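Local coordinates for protein aspartate aminotransferase, mitochondrial (Trypanosoma brucei brucei, PDB 4W5K) that probably transfers the amino group of L-aspartate to 2-oxoglutarate, in the manner of the class-one aminotransferases, using pyridoxal 5'-phosphate as cofactor, at residues Gln356-Ile366 with Tyr386-Thr395. The protein carries 1 engineered substitution. Numbering follows the deposited sequence.
Sequences QVELLRSEYHI and YVSQAIHNVT
Gln356 lays its extended side chain across the methyl CG2 of Thr395, the two side chains crossing at about a right angle. Its NE2 donates to a water, which in turn donates to Thr395 O, while OE1 is held by Thr353 N. The helical segments run closer to antiparallel than parallel, 127° between their N-to-C directions, and two interlocking knobs illustrate how such a crossing is packed. Val394 is the first, seated among Gln356, Leu359, Leu360 and Tyr364. Leu360 reaches it with CD2, 3.7 Å from Val394 CG2, and brings CD1 beside CG1 of Ile391. Tyr364 is the second knob. With CG beside its own backbone N (chi1 -67°), its ring spreads over Ala390, whose CB lies 3.8 Å from the ring centroid in a CH-pi contact. Asn393 ND2 donates to Tyr364 OH at 2.8 Å and 163°, with the hydroxyl in the amide plane. Asn393 OD1 accepts from Gln389 NE2, so the Asn393 amide is gripped at both oxygen and nitrogen, which helps fix its rotation. At the tyrosine's backbone, Tyr386 OH donates to Tyr364 O over 2.6 Å. Ile366 pushes CD1 to 3.5 Å from Ala390 CB, a tight fit. Far from the cofactor, this contact joins the C-terminal helix to helix 354-364: apolar packing supplies the middle, while directional bonds from Asn393 and Tyr386 hold both the hydroxyl end and the backbone carbonyl of one tyrosine.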
loop_
_atom_site.group_PDB
_atom_site.type_symbol
_atom_site.label_atom_id
_atom_site.label_comp_id
_atom_site.label_asym_id
_atom_site.label_seq_id
_atom_site.Cartn_x
_atom_site.Cartn_y
_atom_site.Cartn_z
ATOM N N GLN A 356 11.659 13.795 -34.430
ATOM C CA GLN A 356 12.048 12.431 -34.800
ATOM C C GLN A 356 11.227 11.359 -34.067
ATOM O O GLN A 356 10.888 10.314 -34.644
ATOM C CB GLN A 356 13.542 12.238 -34.544
ATOM C CG GLN A 356 14.381 13.131 -35.444
ATOM C CD GLN A 356 15.851 13.156 -35.094
ATOM O OE1 GLN A 356 16.247 12.952 -33.944
ATOM N NE2 GLN A 356 16.679 13.442 -36.091
ATOM N N VAL A 357 10.898 11.622 -32.807
ATOM C CA VAL A 357 10.034 10.710 -32.056
ATOM C C VAL A 357 8.647 10.673 -32.706
ATOM O O VAL A 357 8.053 9.605 -32.884
ATOM C CB VAL A 357 9.932 11.127 -30.578
ATOM C CG1 VAL A 357 8.785 10.375 -29.865
ATOM C CG2 VAL A 357 11.266 10.870 -29.875
ATOM N N GLU A 358 8.155 11.842 -33.101
ATOM C CA GLU A 358 6.835 11.941 -33.726
ATOM C C GLU A 358 6.786 11.224 -35.078
ATOM O O GLU A 358 5.763 10.643 -35.438
ATOM C CB GLU A 358 6.431 13.408 -33.887
ATOM C CG GLU A 358 6.213 14.124 -32.565
ATOM C CD GLU A 358 5.746 15.555 -32.742
ATOM O OE1 GLU A 358 5.566 15.980 -33.902
ATOM O OE2 GLU A 358 5.554 16.252 -31.721
ATOM N N LEU A 359 7.892 11.257 -35.817
ATOM C CA LEU A 359 7.988 10.539 -37.084
ATOM C C LEU A 359 8.053 9.028 -36.893
ATOM O O LEU A 359 7.505 8.275 -37.690
ATOM C CB LEU A 359 9.220 10.999 -37.873
ATOM C CG LEU A 359 9.051 12.192 -38.815
ATOM C CD1 LEU A 359 10.367 12.534 -39.481
ATOM C CD2 LEU A 359 7.984 11.883 -39.845
ATOM N N LEU A 360 8.752 8.580 -35.855
ATOM C CA LEU A 360 8.866 7.151 -35.587
ATOM C C LEU A 360 7.491 6.571 -35.304
ATOM O O LEU A 360 7.190 5.440 -35.681
ATOM C CB LEU A 360 9.812 6.888 -34.411
ATOM C CG LEU A 360 11.305 7.054 -34.702
ATOM C CD1 LEU A 360 12.111 6.884 -33.429
ATOM C CD2 LEU A 360 11.751 6.051 -35.745
ATOM N N ARG A 361 6.655 7.367 -34.649
ATOM C CA ARG A 361 5.290 6.957 -34.339
ATOM C C ARG A 361 4.414 6.969 -35.595
ATOM O O ARG A 361 3.819 5.953 -35.949
ATOM C CB ARG A 361 4.697 7.864 -33.260
ATOM N N SER A 362 4.348 8.114 -36.268
ATOM C CA SER A 362 3.494 8.265 -37.452
ATOM C C SER A 362 3.911 7.364 -38.624
ATOM O O SER A 362 3.069 6.692 -39.221
ATOM C CB SER A 362 3.482 9.726 -37.909
ATOM O OG SER A 362 4.703 10.073 -38.540
ATOM N N GLU A 363 5.202 7.345 -38.947
ATOM C CA GLU A 363 5.694 6.594 -40.105
ATOM C C GLU A 363 6.023 5.120 -39.810
ATOM O O GLU A 363 5.916 4.280 -40.698
ATOM C CB GLU A 363 6.934 7.283 -40.695
ATOM N N TYR A 364 6.428 4.796 -38.584
ATOM C CA TYR A 364 6.905 3.438 -38.305
ATOM C C TYR A 364 6.148 2.739 -37.185
ATOM O O TYR A 364 6.381 1.555 -36.923
ATOM C CB TYR A 364 8.403 3.463 -37.972
ATOM C CG TYR A 364 9.248 3.847 -39.164
ATOM C CD1 TYR A 364 9.598 2.901 -40.125
ATOM C CD2 TYR A 364 9.675 5.160 -39.349
ATOM C CE1 TYR A 364 10.368 3.250 -41.236
ATOM C CE2 TYR A 364 10.436 5.518 -40.463
ATOM C CZ TYR A 364 10.777 4.556 -41.400
ATOM O OH TYR A 364 11.531 4.893 -42.504
ATOM N N HIS A 365 5.252 3.474 -36.531
ATOM C CA HIS A 365 4.432 2.930 -35.444
ATOM C C HIS A 365 5.306 2.391 -34.311
ATOM O O HIS A 365 4.978 1.397 -33.654
ATOM C CB HIS A 365 3.490 1.853 -35.984
ATOM C CG HIS A 365 2.626 2.335 -37.105
ATOM N ND1 HIS A 365 1.354 2.829 -36.904
ATOM C CD2 HIS A 365 2.863 2.439 -38.435
ATOM C CE1 HIS A 365 0.838 3.195 -38.062
ATOM N NE2 HIS A 365 1.733 2.968 -39.008
ATOM N N ILE A 366 6.428 3.071 -34.104
ATOM C CA ILE A 366 7.288 2.845 -32.950
ATOM C C ILE A 366 6.964 3.906 -31.901
ATOM O O ILE A 366 7.045 5.107 -32.174
ATOM C CB ILE A 366 8.778 2.894 -33.347
ATOM C CG1 ILE A 366 9.092 1.780 -34.352
ATOM C CG2 ILE A 366 9.677 2.798 -32.112
ATOM C CD1 ILE A 366 10.465 1.924 -35.015
ATOM N N TYR A 386 14.346 -3.818 -37.298
ATOM C CA TYR A 386 13.324 -2.896 -37.798
ATOM C C TYR A 386 13.460 -1.522 -37.139
ATOM O O TYR A 386 13.394 -0.481 -37.804
ATOM C CB TYR A 386 11.922 -3.478 -37.554
ATOM C CG TYR A 386 10.770 -2.531 -37.853
ATOM C CD1 TYR A 386 10.393 -2.260 -39.163
ATOM C CD2 TYR A 386 10.056 -1.921 -36.825
ATOM C CE1 TYR A 386 9.342 -1.401 -39.440
ATOM C CE2 TYR A 386 9.007 -1.056 -37.096
ATOM C CZ TYR A 386 8.654 -0.802 -38.409
ATOM O OH TYR A 386 7.607 0.052 -38.692
ATOM N N VAL A 387 13.645 -1.529 -35.825
ATOM C CA VAL A 387 13.746 -0.291 -35.073
ATOM C C VAL A 387 15.012 0.466 -35.457
ATOM O O VAL A 387 14.977 1.686 -35.602
ATOM C CB VAL A 387 13.728 -0.549 -33.569
ATOM C CG1 VAL A 387 14.109 0.712 -32.809
ATOM C CG2 VAL A 387 12.339 -1.033 -33.148
ATOM N N SER A 388 16.118 -0.253 -35.621
ATOM C CA SER A 388 17.368 0.381 -36.059
ATOM C C SER A 388 17.201 1.061 -37.413
ATOM O O SER A 388 17.668 2.187 -37.604
ATOM C CB SER A 388 18.509 -0.636 -36.137
ATOM O OG SER A 388 18.707 -1.265 -34.882
ATOM N N GLN A 389 16.536 0.387 -38.352
ATOM C CA GLN A 389 16.369 0.955 -39.693
ATOM C C GLN A 389 15.526 2.212 -39.592
ATOM O O GLN A 389 15.833 3.226 -40.215
ATOM C CB GLN A 389 15.711 -0.039 -40.660
ATOM C CG GLN A 389 15.578 0.494 -42.093
ATOM C CD GLN A 389 16.922 0.682 -42.790
ATOM O OE1 GLN A 389 17.681 -0.272 -42.967
ATOM N NE2 GLN A 389 17.225 1.921 -43.184
ATOM N N ALA A 390 14.474 2.140 -38.779
ATOM C CA ALA A 390 13.591 3.283 -38.572
ATOM C C ALA A 390 14.342 4.471 -37.951
ATOM O O ALA A 390 14.203 5.602 -38.406
ATOM C CB ALA A 390 12.404 2.884 -37.703
ATOM N N ILE A 391 15.132 4.219 -36.912
ATOM C CA ILE A 391 15.885 5.292 -36.266
ATOM C C ILE A 391 16.923 5.890 -37.230
ATOM O O ILE A 391 17.102 7.112 -37.294
ATOM C CB ILE A 391 16.568 4.795 -34.978
ATOM C CG1 ILE A 391 15.483 4.518 -33.919
ATOM C CG2 ILE A 391 17.603 5.803 -34.489
ATOM C CD1 ILE A 391 15.991 3.883 -32.614
ATOM N N HIS A 392 17.578 5.041 -38.008
ATOM C CA HIS A 392 18.479 5.558 -39.049
ATOM C C HIS A 392 17.721 6.425 -40.059
ATOM O O HIS A 392 18.160 7.523 -40.393
ATOM C CB HIS A 392 19.195 4.426 -39.770
ATOM C CG HIS A 392 19.962 4.881 -40.980
ATOM N ND1 HIS A 392 20.973 5.818 -40.911
ATOM C CD2 HIS A 392 19.854 4.543 -42.288
ATOM C CE1 HIS A 392 21.469 6.022 -42.121
ATOM N NE2 HIS A 392 20.804 5.265 -42.976
ATOM N N ASN A 393 16.569 5.951 -40.525
ATOM C CA ASN A 393 15.796 6.705 -41.512
ATOM C C ASN A 393 15.339 8.083 -41.031
ATOM O O ASN A 393 15.325 9.032 -41.806
ATOM C CB ASN A 393 14.580 5.889 -41.965
ATOM C CG ASN A 393 14.975 4.703 -42.814
ATOM O OD1 ASN A 393 16.155 4.515 -43.127
ATOM N ND2 ASN A 393 14.005 3.886 -43.176
ATOM N N VAL A 394 14.982 8.209 -39.759
ATOM C CA VAL A 394 14.493 9.497 -39.274
ATOM C C VAL A 394 15.615 10.416 -38.817
ATOM O O VAL A 394 15.369 11.597 -38.562
ATOM C CB VAL A 394 13.480 9.337 -38.098
ATOM C CG1 VAL A 394 12.262 8.547 -38.547
ATOM C CG2 VAL A 394 14.141 8.696 -36.889
ATOM N N THR A 395 16.839 9.893 -38.711
ATOM C CA THR A 395 17.959 10.734 -38.293
ATOM C C THR A 395 18.972 11.023 -39.399
ATOM O O THR A 395 19.761 11.951 -39.258
ATOM C CB THR A 395 18.737 10.129 -37.090
ATOM O OG1 THR A 395 19.173 8.802 -37.402
ATOM C CG2 THR A 395 17.854 10.089 -35.850
HETATM O O HOH W 1 19.627 13.599 -36.940
#